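Local structure of CBS domain containing membrane protein (Sphaerobacter thermophilus, 4ESY) at residues 27-32 with 47-52. The protein probably senses adenine nucleotides or related ligands through a tandem pair of CBS domains, the part described here, which follows a universal stress protein-like region. Sequence-based numbering, arbitrary orientation.
Sequences PVVTVR and HQIGCA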
loop_
_atom_site.group_PDB
_atom_site.type_symbol
_atom_site.label_atom_id
_atom_site.label_comp_id
_atom_site.label_asym_id
_atom_site.label_seq_id
_atom_site.Cartn_x
_atom_site.Cartn_y
_atom_site.Cartn_z
ATOM N N PRO A 27 8.098 -5.557 -13.302
ATOM C CA PRO A 27 8.865 -4.732 -14.238
ATOM C C PRO A 27 8.950 -3.292 -13.724
ATOM O O PRO A 27 7.996 -2.789 -13.146
ATOM C CB PRO A 27 8.029 -4.790 -15.522
ATOM C CG PRO A 27 6.672 -5.158 -15.080
ATOM C CD PRO A 27 6.850 -6.051 -13.904
ATOM N N VAL A 28 10.082 -2.629 -13.903
ATOM C CA VAL A 28 10.182 -1.319 -13.301
ATOM C C VAL A 28 9.575 -0.298 -14.272
ATOM O O VAL A 28 9.784 -0.363 -15.482
ATOM C CB VAL A 28 11.619 -0.976 -12.880
ATOM C CG1 VAL A 28 12.485 -0.664 -14.083
ATOM C CG2 VAL A 28 11.617 0.188 -11.880
ATOM N N VAL A 29 8.775 0.603 -13.740
ATOM C CA VAL A 29 8.212 1.669 -14.534
ATOM C C VAL A 29 8.739 2.985 -13.971
ATOM O O VAL A 29 8.541 3.271 -12.803
ATOM C CB VAL A 29 6.691 1.686 -14.429
ATOM C CG1 VAL A 29 6.168 2.895 -15.133
ATOM C CG2 VAL A 29 6.077 0.395 -15.046
ATOM N N THR A 30 9.420 3.771 -14.778
ATOM C CA THR A 30 9.925 5.047 -14.288
ATOM C C THR A 30 9.215 6.225 -14.981
ATOM O O THR A 30 8.522 6.032 -15.984
ATOM C CB THR A 30 11.433 5.210 -14.535
ATOM O OG1 THR A 30 11.662 5.382 -15.937
ATOM C CG2 THR A 30 12.227 4.025 -14.022
ATOM N N VAL A 31 9.384 7.429 -14.427
ATOM C CA VAL A 31 8.948 8.645 -15.073
ATOM C C VAL A 31 10.132 9.613 -15.166
ATOM O O VAL A 31 11.107 9.486 -14.392
ATOM C CB VAL A 31 7.768 9.348 -14.293
ATOM C CG1 VAL A 31 6.543 8.434 -14.205
ATOM C CG2 VAL A 31 8.215 9.813 -12.912
ATOM N N ARG A 32 10.065 10.559 -16.114
ATOM C CA ARG A 32 11.127 11.546 -16.293
ATOM C C ARG A 32 10.862 12.732 -15.388
ATOM O O ARG A 32 9.701 13.120 -15.188
ATOM C CB ARG A 32 11.176 12.031 -17.750
ATOM C CG ARG A 32 11.614 10.972 -18.758
ATOM C CD ARG A 32 13.146 10.923 -18.735
ATOM N NE ARG A 32 13.744 9.989 -19.680
ATOM C CZ ARG A 32 13.985 10.235 -20.970
ATOM N NH1 ARG A 32 13.634 11.387 -21.518
ATOM N NH2 ARG A 32 14.557 9.282 -21.727
ATOM N N HIS A 47 -0.322 1.640 -15.358
ATOM C CA HIS A 47 0.407 0.471 -14.851
ATOM C C HIS A 47 -0.022 0.005 -13.470
ATOM O O HIS A 47 0.575 -0.899 -12.901
ATOM C CB HIS A 47 1.937 0.720 -14.895
ATOM C CG HIS A 47 2.447 0.912 -16.280
ATOM N ND1 HIS A 47 2.646 2.157 -16.838
ATOM C CD2 HIS A 47 2.721 0.016 -17.255
ATOM C CE1 HIS A 47 3.048 2.015 -18.088
ATOM N NE2 HIS A 47 3.091 0.726 -18.366
ATOM N N GLN A 48 -1.047 0.648 -12.930
ATOM C CA GLN A 48 -1.551 0.346 -11.597
ATOM C C GLN A 48 -0.514 0.416 -10.482
ATOM O O GLN A 48 -0.463 -0.469 -9.643
ATOM C CB GLN A 48 -2.267 -1.018 -11.576
ATOM C CG GLN A 48 -3.596 -0.979 -12.305
ATOM C CD GLN A 48 -4.348 -2.282 -12.195
ATOM O OE1 GLN A 48 -5.427 -2.332 -11.616
ATOM N NE2 GLN A 48 -3.780 -3.347 -12.754
ATOM N N ILE A 49 0.275 1.487 -10.442
ATOM C CA ILE A 49 1.270 1.644 -9.387
ATOM C C ILE A 49 1.055 2.970 -8.669
ATOM O O ILE A 49 0.532 3.912 -9.256
ATOM C CB ILE A 49 2.713 1.606 -9.974
ATOM C CG1 ILE A 49 2.848 2.685 -11.034
ATOM C CG2 ILE A 49 2.950 0.245 -10.609
ATOM C CD1 ILE A 49 4.247 2.878 -11.593
ATOM N N GLY A 50 1.477 3.038 -7.412
ATOM C CA GLY A 50 1.289 4.213 -6.588
ATOM C C GLY A 50 2.578 4.995 -6.340
ATOM O O GLY A 50 2.525 6.075 -5.760
ATOM N N CYS A 51 3.723 4.456 -6.777
ATOM C CA CYS A 51 4.981 5.196 -6.696
ATOM C C CYS A 51 5.870 4.815 -7.879
ATOM O O CYS A 51 5.660 3.770 -8.491
ATOM C CB CYS A 51 5.708 4.947 -5.372
ATOM S SG CYS A 51 6.021 3.229 -4.901
ATOM N N ALA A 52 6.838 5.660 -8.205
ATOM C CA ALA A 52 7.745 5.369 -9.314
ATOM C C ALA A 52 9.066 6.106 -9.123
ATOM O O ALA A 52 9.096 7.198 -8.566
ATOM C CB ALA A 52 7.116 5.810 -10.638
#
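His47 ND1 donates a hydrogen bond to the backbone O of Thr43, one turn back in helix 37-46, and the ring held this way offers a face to Val29. The pair illustrates how a beta-alpha-beta unit, here strand 31-32, helix 37-46 and strand 51-55 of the first CBS domain, packs the segment leading into its first strand against the link from its helix to its second strand. Val29 CG2 sits over the imidazole in a CH-pi contact, 4.1 Å from the centroid of the His47 ring and 20° off its normal, displaced toward the rim. With Val29 CG1 anti to the backbone N (chi1 173°), both methyls reach the imidazole, CG1 coming 4.0 Å from His47 ND1. A Schellman motif, with positive phi at Gln48, then turns the chain so that Ile49 meets the same valine: Ile49 CD1, at the end of an extended chi2, reaches within 3.9 Å of Val29 CB. No hydrogen bond links 27-32 to 47-52; the parallel pairing of the strands begins further on, where Val31 bonds through its backbone to Pro53 and Val55. Buried Ala52 packs alongside, its CB 4.5 Å from Val31 CG1 and 3.6 Å from the carbonyl O of Val29.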